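Local structure of lantibiotic dehydratase (Microbispora corallina, 5EHK) at residues A[327-330]-A[331-335]; A[548-551]-A[552-556]; A[638-641]-A[642-645]; A[824-828]-A[829-833]; A[887-890]-A[891-894]. The protein probably dehydrates serine and threonine residues of the precursor peptide of the lantibiotic NAI-107, using glutamate delivered by glutamyl-tRNA. One frame throughout, in Å; residues are numbered along the deposited sequence.

Contact 1 of 5, residues A[327-330]-A[331-335]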
loop_
_atom_site.group_PDB
_atom_site.type_symbol
_atom_site.label_atom_id
_atom_site.label_comp_id
_atom_site.label_asym_id
_atom_site.label_seq_id
_atom_site.Cartn_x
_atom_site.Cartn_y
_atom_site.Cartn_z
ATOM N N LEU A 327 -21.300 -50.992 -3.446
ATOM C CA LEU A 327 -21.685 -49.703 -2.892
ATOM C C LEU A 327 -22.990 -49.811 -2.116
ATOM O O LEU A 327 -23.127 -49.217 -1.049
ATOM C CB LEU A 327 -21.817 -48.642 -3.997
ATOM C CG LEU A 327 -20.527 -48.070 -4.602
ATOM C CD1 LEU A 327 -20.828 -47.227 -5.822
ATOM C CD2 LEU A 327 -19.752 -47.255 -3.576
ATOM N N ARG A 328 -23.935 -50.595 -2.630
ATOM C CA ARG A 328 -25.200 -50.835 -1.928
ATOM C C ARG A 328 -24.974 -51.563 -0.603
ATOM O O ARG A 328 -25.806 -51.497 0.299
ATOM C CB ARG A 328 -26.145 -51.669 -2.796
ATOM C CG ARG A 328 -26.464 -51.056 -4.131
ATOM C CD ARG A 328 -27.524 -51.842 -4.871
ATOM N NE ARG A 328 -27.677 -51.344 -6.231
ATOM C CZ ARG A 328 -28.417 -51.924 -7.163
ATOM N NH1 ARG A 328 -29.097 -53.029 -6.884
ATOM N NH2 ARG A 328 -28.473 -51.396 -8.373
ATOM N N GLU A 329 -23.859 -52.279 -0.505
ATOM C CA GLU A 329 -23.530 -53.000 0.709
ATOM C C GLU A 329 -23.136 -51.990 1.765
ATOM O O GLU A 329 -23.547 -52.086 2.928
ATOM C CB GLU A 329 -22.373 -53.982 0.486
ATOM C CG GLU A 329 -22.286 -55.063 1.582
ATOM C CD GLU A 329 -21.148 -56.065 1.384
ATOM O OE1 GLU A 329 -20.909 -56.512 0.241
ATOM O OE2 GLU A 329 -20.477 -56.393 2.389
ATOM N N VAL A 330 -22.367 -50.993 1.336
ATOM C CA VAL A 330 -21.898 -49.953 2.234
ATOM C C VAL A 330 -23.081 -49.134 2.702
ATOM O O VAL A 330 -23.166 -48.762 3.872
ATOM C CB VAL A 330 -20.892 -49.045 1.539
ATOM C CG1 VAL A 330 -20.683 -47.765 2.344
ATOM C CG2 VAL A 330 -19.569 -49.796 1.320
ATOM N N ASP A 331 -24.013 -48.893 1.794
ATOM C CA ASP A 331 -25.243 -48.230 2.161
ATOM C C ASP A 331 -25.933 -49.028 3.269
ATOM O O ASP A 331 -26.275 -48.491 4.327
ATOM C CB ASP A 331 -26.158 -48.103 0.951
ATOM C CG ASP A 331 -27.378 -47.262 1.238
ATOM O OD1 ASP A 331 -27.198 -46.076 1.608
ATOM O OD2 ASP A 331 -28.510 -47.785 1.110
ATOM N N ALA A 332 -26.099 -50.326 3.026
ATOM C CA ALA A 332 -26.796 -51.201 3.966
ATOM C C ALA A 332 -26.117 -51.228 5.340
ATOM O O ALA A 332 -26.783 -51.155 6.374
ATOM C CB ALA A 332 -26.912 -52.602 3.393
ATOM N N ARG A 333 -24.793 -51.310 5.356
ATOM C CA ARG A 333 -24.084 -51.286 6.628
ATOM C C ARG A 333 -24.090 -49.918 7.315
ATOM O O ARG A 333 -23.772 -49.816 8.501
ATOM C CB ARG A 333 -22.662 -51.826 6.506
ATOM C CG ARG A 333 -22.582 -53.256 6.034
ATOM C CD ARG A 333 -21.133 -53.664 5.984
ATOM N NE ARG A 333 -20.914 -54.949 5.337
ATOM C CZ ARG A 333 -20.973 -56.111 5.974
ATOM N NH1 ARG A 333 -21.278 -56.140 7.265
ATOM N NH2 ARG A 333 -20.747 -57.240 5.316
ATOM N N CYS A 334 -24.448 -48.875 6.571
ATOM C CA CYS A 334 -24.520 -47.536 7.145
ATOM C C CYS A 334 -25.765 -47.383 8.000
ATOM O O CYS A 334 -25.709 -46.833 9.101
ATOM C CB CYS A 334 -24.513 -46.461 6.054
ATOM S SG CYS A 334 -22.875 -45.915 5.566
ATOM N N HIS A 335 -26.890 -47.872 7.495
ATOM C CA HIS A 335 -28.124 -47.812 8.256
ATOM C C HIS A 335 -28.025 -48.745 9.445
ATOM O O HIS A 335 -28.491 -48.421 10.539
ATOM C CB HIS A 335 -29.309 -48.183 7.370
ATOM C CG HIS A 335 -29.611 -47.153 6.330
ATOM N ND1 HIS A 335 -28.901 -47.058 5.152
ATOM C CD2 HIS A 335 -30.526 -46.155 6.303
ATOM C CE1 HIS A 335 -29.377 -46.057 4.436
ATOM N NE2 HIS A 335 -30.362 -45.492 5.112
#
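An i to i+4 salt bridge within helix 318-339 joins E329 to R333, one turn further on. The two side chains run side by side and point the same way. E329 leaves the backbone with CG anti to N (chi1 -162°) and stays extended, so its carboxylate comes level with the guanidinium of R333. OE2 makes the polar contacts: it receives R333 NH2 at 3.1 Å, in the guanidinium plane, and a weak bond from R333 NE at 3.3 Å. NH2 meets OE2 on its anti side, somewhat out of the carboxylate plane, and the two flat groups are turned 51° apart. Beneath them R333 N donates to E329 O at 2.8 Å, the ordinary helical bond. On another side of the helix V330 CG1 lies 4.3 Å from C334 SG, a looser apolar contact. H335 turns its ring edge back so that ND1 donates to D331 O at 3.1 Å from above the carbonyl plane. E329 OE2 also pairs with R358, so one carboxylate oxygen serves two arginines and ties this helix to helix 346-359. L327 and D331 pack on helix 294-306, where R328 reaches E306, while L327 and V330 rest on W176 of helix 174-185.

Contact 2 of 5, residues A[548-551]-A[552-556]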
loop_
_atom_site.group_PDB
_atom_site.type_symbol
_atom_site.label_atom_id
_atom_site.label_comp_id
_atom_site.label_asym_id
_atom_site.label_seq_id
_atom_site.Cartn_x
_atom_site.Cartn_y
_atom_site.Cartn_z
ATOM N N ASP A 548 -35.677 -28.483 11.052
ATOM C CA ASP A 548 -35.645 -28.552 9.590
ATOM C C ASP A 548 -36.920 -28.004 8.948
ATOM O O ASP A 548 -36.864 -27.352 7.917
ATOM C CB ASP A 548 -35.445 -29.996 9.117
ATOM C CG ASP A 548 -34.055 -30.548 9.445
ATOM O OD1 ASP A 548 -33.303 -29.919 10.225
ATOM O OD2 ASP A 548 -33.720 -31.632 8.923
ATOM N N ALA A 549 -38.079 -28.260 9.537
ATOM C CA ALA A 549 -39.313 -27.800 8.900
ATOM C C ALA A 549 -39.564 -26.318 9.162
ATOM O O ALA A 549 -40.132 -25.630 8.323
ATOM C CB ALA A 549 -40.493 -28.617 9.365
ATOM N N GLU A 550 -39.131 -25.821 10.314
ATOM C CA GLU A 550 -39.239 -24.397 10.577
ATOM C C GLU A 550 -38.213 -23.688 9.715
ATOM O O GLU A 550 -38.528 -22.690 9.054
ATOM C CB GLU A 550 -39.034 -24.051 12.046
ATOM C CG GLU A 550 -38.973 -22.543 12.243
ATOM C CD GLU A 550 -39.953 -22.000 13.262
ATOM O OE1 GLU A 550 -40.654 -22.792 13.937
ATOM O OE2 GLU A 550 -40.004 -20.754 13.388
ATOM N N SER A 551 -36.985 -24.215 9.728
ATOM C CA SER A 551 -35.900 -23.708 8.891
ATOM C C SER A 551 -36.291 -23.583 7.414
ATOM O O SER A 551 -36.121 -22.523 6.805
ATOM C CB SER A 551 -34.668 -24.607 9.025
ATOM O OG SER A 551 -33.601 -24.154 8.214
ATOM N N ALA A 552 -36.818 -24.658 6.841
ATOM C CA ALA A 552 -37.175 -24.645 5.428
ATOM C C ALA A 552 -38.255 -23.629 5.138
ATOM O O ALA A 552 -38.319 -23.070 4.047
ATOM C CB ALA A 552 -37.609 -25.996 4.976
ATOM N N ALA A 553 -39.124 -23.392 6.109
ATOM C CA ALA A 553 -40.248 -22.491 5.875
ATOM C C ALA A 553 -39.825 -21.030 5.897
ATOM O O ALA A 553 -40.318 -20.213 5.120
ATOM C CB ALA A 553 -41.338 -22.748 6.891
ATOM N N ARG A 554 -38.939 -20.710 6.828
ATOM C CA ARG A 554 -38.392 -19.369 6.970
ATOM C C ARG A 554 -37.496 -18.974 5.782
ATOM O O ARG A 554 -37.578 -17.851 5.258
ATOM C CB ARG A 554 -37.633 -19.283 8.273
ATOM C CG ARG A 554 -38.508 -19.557 9.437
ATOM C CD ARG A 554 -37.741 -19.343 10.688
ATOM N NE ARG A 554 -38.593 -19.073 11.836
ATOM C CZ ARG A 554 -39.322 -17.972 11.982
ATOM N NH1 ARG A 554 -39.347 -17.035 11.025
ATOM N NH2 ARG A 554 -40.040 -17.820 13.090
ATOM N N GLN A 555 -36.635 -19.902 5.377
ATOM C CA GLN A 555 -35.758 -19.670 4.243
ATOM C C GLN A 555 -36.568 -19.561 2.951
ATOM O O GLN A 555 -36.228 -18.772 2.065
ATOM C CB GLN A 555 -34.663 -20.747 4.144
ATOM C CG GLN A 555 -33.578 -20.639 5.210
ATOM C CD GLN A 555 -32.527 -21.725 5.064
ATOM O OE1 GLN A 555 -31.657 -21.642 4.201
ATOM N NE2 GLN A 555 -32.596 -22.748 5.911
ATOM N N ALA A 556 -37.648 -20.325 2.862
ATOM C CA ALA A 556 -38.537 -20.247 1.711
ATOM C C ALA A 556 -39.073 -18.833 1.537
ATOM O O ALA A 556 -39.393 -18.412 0.424
ATOM C CB ALA A 556 -39.690 -21.229 1.859
#
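Two side-chain pairs four residues apart, E550 with R554 and S551 with Q555, link successive turns of helix 545-556, one side of which packs on strand 6-17. The charged pair is bifurcated on one oxygen. E550 OE2 takes R554 NE at 2.7 Å through its anti lone pair, and R554 NH2 at 2.9 Å by a weak, bent bond. OE2 lies at the guanidinium edge, 26° out of its plane, and the two flat groups stand 33° apart. With CG anti to the backbone N (chi1 172°), CG of E550 lies 3.5 Å from R554 NE, and the bend at chi2 turns the carboxylate, with OE2, onto the guanidinium. S551 holds OG anti to its own N, which puts it beside the carbonyl carbon, and Q555 NE2 gives it a weak bond of 2.9 Å. The other end of that amide, OE1, accepts from H532, consistent with the modelled orientation of the amide. Below both pairs, R554 N and Q555 N donate to E550 O and S551 O, the latter at 3.0 Å. R554 also makes a cation-pi contact with W9 and a long, weak ion pair with D10. Because D10 brings a second carboxylate close to E550 OE2, the arginine probably offsets two negative charges at once, whereas the buried S551 and Q555 are joined by neutral hydrogen bonding.

Contact 3 of 5, residues A[638-641]-A[642-645]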
loop_
_atom_site.group_PDB
_atom_site.type_symbol
_atom_site.label_atom_id
_atom_site.label_comp_id
_atom_site.label_asym_id
_atom_site.label_seq_id
_atom_site.Cartn_x
_atom_site.Cartn_y
_atom_site.Cartn_z
ATOM N N MET A 638 -21.888 -23.674 5.618
ATOM C CA MET A 638 -20.774 -23.001 6.231
ATOM C C MET A 638 -19.443 -23.375 5.576
ATOM O O MET A 638 -18.374 -23.206 6.165
ATOM C CB MET A 638 -20.751 -23.279 7.728
ATOM C CG MET A 638 -21.890 -22.639 8.462
ATOM S SD MET A 638 -21.806 -20.829 8.429
ATOM C CE MET A 638 -20.317 -20.523 9.357
ATOM N N VAL A 639 -19.491 -23.859 4.343
ATOM C CA VAL A 639 -18.244 -24.004 3.605
ATOM C C VAL A 639 -17.701 -22.635 3.202
ATOM O O VAL A 639 -18.435 -21.767 2.734
ATOM C CB VAL A 639 -18.412 -24.931 2.411
ATOM C CG1 VAL A 639 -17.089 -25.105 1.676
ATOM C CG2 VAL A 639 -18.963 -26.249 2.905
ATOM N N SER A 640 -16.412 -22.447 3.413
ATOM C CA SER A 640 -15.766 -21.166 3.178
ATOM C C SER A 640 -15.592 -20.863 1.697
ATOM O O SER A 640 -14.735 -21.469 1.044
ATOM C CB SER A 640 -14.377 -21.187 3.802
ATOM O OG SER A 640 -13.659 -20.018 3.449
ATOM N N ALA A 641 -16.354 -19.909 1.164
ATOM C CA ALA A 641 -16.199 -19.558 -0.250
ATOM C C ALA A 641 -14.760 -19.093 -0.572
ATOM O O ALA A 641 -14.206 -19.422 -1.626
ATOM C CB ALA A 641 -17.222 -18.509 -0.667
ATOM N N PHE A 642 -14.166 -18.354 0.364
ATOM C CA PHE A 642 -12.815 -17.826 0.231
ATOM C C PHE A 642 -11.809 -18.941 -0.042
ATOM O O PHE A 642 -11.014 -18.879 -0.982
ATOM C CB PHE A 642 -12.471 -17.049 1.504
ATOM C CG PHE A 642 -11.045 -16.593 1.598
ATOM C CD1 PHE A 642 -10.606 -15.471 0.889
ATOM C CD2 PHE A 642 -10.144 -17.264 2.431
ATOM C CE1 PHE A 642 -9.285 -15.027 0.996
ATOM C CE2 PHE A 642 -8.815 -16.827 2.548
ATOM C CZ PHE A 642 -8.390 -15.705 1.828
ATOM N N ALA A 643 -11.872 -19.983 0.763
ATOM C CA ALA A 643 -10.877 -21.032 0.689
ATOM C C ALA A 643 -11.255 -22.180 -0.214
ATOM O O ALA A 643 -10.397 -22.909 -0.651
ATOM C CB ALA A 643 -10.558 -21.553 2.092
ATOM N N GLN A 644 -12.538 -22.373 -0.467
ATOM C CA GLN A 644 -12.978 -23.626 -1.048
ATOM C C GLN A 644 -13.766 -23.487 -2.325
ATOM O O GLN A 644 -14.166 -24.509 -2.880
ATOM C CB GLN A 644 -13.863 -24.397 -0.080
ATOM C CG GLN A 644 -13.264 -24.631 1.256
ATOM C CD GLN A 644 -12.027 -25.492 1.185
ATOM O OE1 GLN A 644 -11.892 -26.361 0.303
ATOM N NE2 GLN A 644 -11.103 -25.257 2.120
ATOM N N ALA A 645 -14.097 -22.261 -2.742
ATOM C CA ALA A 645 -15.028 -22.118 -3.880
ATOM C C ALA A 645 -14.424 -21.670 -5.193
ATOM O O ALA A 645 -13.615 -20.737 -5.228
ATOM C CB ALA A 645 -16.193 -21.213 -3.524
#
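S640 meets A643 through its hydroxyl: OG accepts from A643 N at 3.2 Å, with an N-H...O angle of 159°. With OG anti to the backbone N (chi1 173°), the oxygen is carried forward over the first turn of helix 641-644, where it also lies 3.7 Å from the CB of F642. The carbonyl of the same serine receives Q644 N at 2.8 Å, nearly in line with the C=O bond, and a weak second donation from A643 N. V639 and Q644 cross at about a right angle, CG1 of the valine touching Q644 CB at 3.7 Å. Q644 bends at chi2 (-63°), keeping CB and CG against V639 while its amide end turns away to S576, whose backbone N binds OE1. F642 directs its ring away from the serine, and its side chain packs on R650. At the far end A645 N donates to A641 O at 3.1 Å from above the carbonyl plane. The methyl groups of these alanines touch, A641 CB to A645 CB at 4.1 Å. V639 and A645 both rest on F572 of strand 566-572. The whole is a serine N-cap on a single-turn helix, linking strand 629-634 to helix 647-656.

Contact 4 of 5, residues A[824-828]-A[829-833]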
loop_
_atom_site.group_PDB
_atom_site.type_symbol
_atom_site.label_atom_id
_atom_site.label_comp_id
_atom_site.label_asym_id
_atom_site.label_seq_id
_atom_site.Cartn_x
_atom_site.Cartn_y
_atom_site.Cartn_z
ATOM N N LEU A 824 2.557 9.853 -25.222
ATOM C CA LEU A 824 3.777 10.618 -25.089
ATOM C C LEU A 824 4.078 10.834 -23.622
ATOM O O LEU A 824 3.318 11.497 -22.905
ATOM C CB LEU A 824 3.660 11.931 -25.862
ATOM C CG LEU A 824 3.208 11.747 -27.317
ATOM C CD1 LEU A 824 2.992 13.094 -28.004
ATOM C CD2 LEU A 824 4.212 10.916 -28.062
ATOM N N ARG A 825 5.171 10.223 -23.166
ATOM C CA ARG A 825 5.523 10.249 -21.746
ATOM C C ARG A 825 6.185 11.572 -21.403
ATOM O O ARG A 825 7.369 11.647 -21.198
ATOM C CB ARG A 825 6.406 9.055 -21.372
ATOM C CG ARG A 825 5.774 7.697 -21.688
ATOM C CD ARG A 825 4.747 7.281 -20.653
ATOM N NE ARG A 825 3.750 6.334 -21.165
ATOM C CZ ARG A 825 2.710 5.895 -20.453
ATOM N NH1 ARG A 825 2.542 6.322 -19.195
ATOM N NH2 ARG A 825 1.842 5.034 -20.989
ATOM N N VAL A 826 5.376 12.611 -21.380
ATOM C CA VAL A 826 5.797 13.936 -21.012
ATOM C C VAL A 826 5.237 14.114 -19.625
ATOM O O VAL A 826 4.035 14.129 -19.455
ATOM C CB VAL A 826 5.161 14.989 -21.973
ATOM C CG1 VAL A 826 5.542 16.404 -21.581
ATOM C CG2 VAL A 826 5.549 14.713 -23.425
ATOM N N PRO A 827 6.104 14.178 -18.611
ATOM C CA PRO A 827 5.608 14.364 -17.250
ATOM C C PRO A 827 4.819 15.645 -17.142
ATOM O O PRO A 827 5.072 16.592 -17.888
ATOM C CB PRO A 827 6.884 14.455 -16.418
ATOM C CG PRO A 827 7.963 14.736 -17.375
ATOM C CD PRO A 827 7.568 14.075 -18.646
ATOM N N ARG A 828 3.891 15.672 -16.194
ATOM C CA ARG A 828 2.900 16.736 -16.106
ATOM C C ARG A 828 3.492 18.144 -16.078
ATOM O O ARG A 828 2.997 19.027 -16.777
ATOM C CB ARG A 828 1.984 16.488 -14.900
ATOM C CG ARG A 828 0.899 17.526 -14.676
ATOM C CD ARG A 828 0.085 17.784 -15.926
ATOM N NE ARG A 828 -0.015 19.216 -16.222
ATOM C CZ ARG A 828 -1.155 19.887 -16.152
ATOM N NH1 ARG A 828 -2.272 19.248 -15.808
ATOM N NH2 ARG A 828 -1.191 21.180 -16.432
ATOM N N ARG A 829 4.567 18.337 -15.316
ATOM C CA ARG A 829 5.220 19.647 -15.167
ATOM C C ARG A 829 5.711 20.191 -16.506
ATOM O O ARG A 829 5.738 21.407 -16.711
ATOM C CB ARG A 829 6.408 19.573 -14.192
ATOM C CG ARG A 829 6.044 19.494 -12.721
ATOM C CD ARG A 829 7.268 19.368 -11.806
ATOM N NE ARG A 829 8.331 18.630 -12.470
ATOM C CZ ARG A 829 9.441 19.208 -12.931
ATOM N NH1 ARG A 829 9.628 20.511 -12.723
ATOM N NH2 ARG A 829 10.367 18.493 -13.577
ATOM N N ASN A 830 6.075 19.280 -17.412
ATOM C CA ASN A 830 6.610 19.634 -18.725
ATOM C C ASN A 830 5.565 19.771 -19.833
ATOM O O ASN A 830 5.878 20.223 -20.930
ATOM C CB ASN A 830 7.622 18.575 -19.166
ATOM C CG ASN A 830 8.841 18.509 -18.254
ATOM O OD1 ASN A 830 8.860 19.105 -17.168
ATOM N ND2 ASN A 830 9.869 17.775 -18.700
ATOM N N GLN A 831 4.324 19.392 -19.543
ATOM C CA GLN A 831 3.319 19.169 -20.588
ATOM C C GLN A 831 2.868 20.452 -21.298
ATOM O O GLN A 831 2.746 20.487 -22.532
ATOM C CB GLN A 831 2.123 18.383 -20.033
ATOM C CG GLN A 831 2.410 16.910 -19.784
ATOM C CD GLN A 831 1.267 16.151 -19.089
ATOM O OE1 GLN A 831 0.206 16.698 -18.839
ATOM N NE2 GLN A 831 1.500 14.891 -18.770
ATOM N N ASP A 832 2.593 21.497 -20.529
ATOM C CA ASP A 832 2.225 22.777 -21.137
ATOM C C ASP A 832 3.224 23.299 -22.169
ATOM O O ASP A 832 2.810 23.701 -23.250
ATOM C CB ASP A 832 1.963 23.809 -20.065
ATOM C CG ASP A 832 0.757 23.471 -19.297
ATOM O OD1 ASP A 832 0.155 22.484 -19.710
ATOM O OD2 ASP A 832 0.389 24.154 -18.329
ATOM N N ASP A 833 4.521 23.252 -21.863
ATOM C CA ASP A 833 5.550 23.624 -22.853
ATOM C C ASP A 833 5.546 22.707 -24.067
ATOM O O ASP A 833 5.656 23.178 -25.202
ATOM C CB ASP A 833 6.970 23.655 -22.261
ATOM C CG ASP A 833 7.288 24.974 -21.567
ATOM O OD1 ASP A 833 6.597 25.982 -21.864
ATOM O OD2 ASP A 833 8.199 24.994 -20.701
#
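The backbone leaves strand 819-824 through an inverse gamma turn centred on R825, runs extended across V826 and P827, and then coils into helix 828-837, with N830 N donating to P827 O at 2.9 Å and Q831 N to R828 O at 3.1 Å. Q831 reaches back over this bend. Its NE2 gives V826 O a nearly straight bond of 2.7 Å, with the acceptor in the amide plane and the donor almost in line with the carbonyl. The glutamine chain, extended beyond CG, lays CG alongside V826 CG1 at 3.6 Å, so the same residue supplies both an apolar and a polar contact to the valine. R828 crosses Q831 at about a right angle; the bend at chi2 brings its CD beside Q831 OE1, and that at chi3 turns the guanidinium nearly parallel to the amide. R828 NH2 and D832 form at most a long, charge-only pair whose carboxylate oxygen is doubtfully placed; R858 is the stronger partner of D832. P827 CG lies 3.8 Å from N830 ND2. R829 forms salt bridges with D212 and D431 of the second subunit, and D833 reaches S230 there. The arrangement is a strand-to-helix junction in which a glutamine of the first helical turn binds a carbonyl of the entering chain, placed where the C-terminal region of one subunit meets the N-terminal region of the other.

Contact 5 of 5, residues A[887-890]-A[891-894]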
loop_
_atom_site.group_PDB
_atom_site.type_symbol
_atom_site.label_atom_id
_atom_site.label_comp_id
_atom_site.label_asym_id
_atom_site.label_seq_id
_atom_site.Cartn_x
_atom_site.Cartn_y
_atom_site.Cartn_z
ATOM N N GLY A 887 7.927 9.668 -35.720
ATOM C CA GLY A 887 8.871 8.950 -34.892
ATOM C C GLY A 887 10.243 9.594 -34.846
ATOM O O GLY A 887 10.886 9.649 -33.802
ATOM N N ALA A 888 10.725 10.048 -35.988
ATOM C CA ALA A 888 12.020 10.699 -36.007
ATOM C C ALA A 888 11.996 11.953 -35.117
ATOM O O ALA A 888 12.949 12.219 -34.386
ATOM C CB ALA A 888 12.443 11.038 -37.434
ATOM N N ARG A 889 10.919 12.735 -35.192
ATOM C CA ARG A 889 10.796 13.891 -34.318
ATOM C C ARG A 889 10.722 13.462 -32.842
ATOM O O ARG A 889 11.333 14.095 -31.977
ATOM C CB ARG A 889 9.606 14.779 -34.722
ATOM C CG ARG A 889 9.550 15.168 -36.216
ATOM C CD ARG A 889 10.836 15.825 -36.751
ATOM N NE ARG A 889 10.939 17.253 -36.441
ATOM C CZ ARG A 889 10.400 18.236 -37.171
ATOM N NH1 ARG A 889 9.692 17.972 -38.263
ATOM N NH2 ARG A 889 10.562 19.497 -36.796
ATOM N N LEU A 890 9.981 12.382 -32.567
ATOM C CA LEU A 890 9.823 11.877 -31.207
ATOM C C LEU A 890 11.145 11.414 -30.627
ATOM O O LEU A 890 11.396 11.594 -29.438
ATOM C CB LEU A 890 8.751 10.787 -31.099
ATOM C CG LEU A 890 7.327 11.293 -31.298
ATOM C CD1 LEU A 890 6.319 10.161 -31.118
ATOM C CD2 LEU A 890 6.991 12.475 -30.368
ATOM N N VAL A 891 12.008 10.858 -31.469
ATOM C CA VAL A 891 13.321 10.466 -30.994
ATOM C C VAL A 891 14.201 11.710 -30.762
ATOM O O VAL A 891 14.839 11.799 -29.736
ATOM C CB VAL A 891 14.014 9.503 -31.968
ATOM C CG1 VAL A 891 15.520 9.440 -31.686
ATOM C CG2 VAL A 891 13.358 8.131 -31.923
ATOM N N GLU A 892 14.196 12.692 -31.665
ATOM C CA GLU A 892 14.903 13.947 -31.408
ATOM C C GLU A 892 14.465 14.522 -30.065
ATOM O O GLU A 892 15.306 14.863 -29.222
ATOM C CB GLU A 892 14.649 15.028 -32.480
ATOM C CG GLU A 892 14.988 14.739 -33.987
ATOM C CD GLU A 892 14.334 15.780 -34.931
ATOM O OE1 GLU A 892 13.904 16.856 -34.457
ATOM O OE2 GLU A 892 14.128 15.487 -36.130
ATOM N N TRP A 893 13.151 14.630 -29.867
ATOM C CA TRP A 893 12.631 15.268 -28.660
ATOM C C TRP A 893 13.054 14.534 -27.382
ATOM O O TRP A 893 13.284 15.166 -26.353
ATOM C CB TRP A 893 11.113 15.433 -28.735
ATOM C CG TRP A 893 10.711 16.442 -29.757
ATOM C CD1 TRP A 893 11.504 17.405 -30.291
ATOM C CD2 TRP A 893 9.445 16.560 -30.414
ATOM N NE1 TRP A 893 10.822 18.129 -31.227
ATOM C CE2 TRP A 893 9.551 17.639 -31.327
ATOM C CE3 TRP A 893 8.236 15.865 -30.326
ATOM C CZ2 TRP A 893 8.495 18.041 -32.150
ATOM C CZ3 TRP A 893 7.181 16.271 -31.130
ATOM C CH2 TRP A 893 7.320 17.349 -32.034
ATOM N N GLN A 894 13.182 13.215 -27.458
ATOM C CA GLN A 894 13.697 12.437 -26.342
ATOM C C GLN A 894 15.174 12.795 -26.020
ATOM O O GLN A 894 15.514 13.106 -24.865
ATOM C CB GLN A 894 13.536 10.944 -26.638
ATOM C CG GLN A 894 13.899 10.023 -25.514
ATOM C CD GLN A 894 13.447 8.581 -25.772
ATOM O OE1 GLN A 894 12.522 8.326 -26.545
ATOM N NE2 GLN A 894 14.110 7.631 -25.119
HETATM O O HOH W 1 10.343 9.211 -27.633
#
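The indole of W893 carries the backbone carbonyl of R889 over one face, with the oxygen 3.2 Å above the ring plane and displaced toward the rim. CB of R889 lies over the six-membered ring as well, a CH-pi contact 4.3 Å from the centroid and only 9° off the normal. L890 comes in obliquely, its CD2 touching W893 CE3 at 3.6 Å. The guanidinium of R889 has the carboxylate of E892 at its edge, near its plane, and the two flat groups are turned 28° from each other. Their salt bridge is loose: NE of R889 is 3.6 Å from OE1 of E892, while the arginine CD approaches E892 OE2 at 3.4 Å. Bends at chi2 and chi3 fold R889 so that it lies beside the extended glutamate, pointing the same way. The carbonyl of R889 accepts W893 N at 2.8 Å, the ordinary helical bond, made by the same carbonyl that lies over the indole. L890 O takes Q894 N and also a water, which donates in turn to Q894 OE1 at 2.6 Å; that oxygen has a further donor in Q906 of the second subunit. W893 packs on helix 839-848 and meets F834 with the rings roughly perpendicular. Apolar and aromatic contacts thus hold the buried side of helix 875-895, the R889-E892 pair adds mainly electrostatic attraction, and Q894, held to L890 O through a water, offers a polar link to the second subunit.

Overall arrangement
Contacts 1, 2 and 3 lie in the N-terminal dehydratase region, contacts 4 and 5 in the C-terminal one, with the centres of contacts 1 and 5 about 80 Å apart. Contact 3 is closest to the middle of the chain, about 11 Å between centres; its chemistry is capping rather than charge. Contacts 1, 2 and 5 are turns within helices, each pairing a glutamate with an arginine, closely in 2 and loosely in 5. All five are partly buried, and contact 4 has no fully exposed residue. Contacts 4 and 5 touch, L824 CD2 against L890 CD1 at 3.8 Å, and both reach the second subunit, mainly by charge in 4, by an amide hydrogen bond and packing in 5.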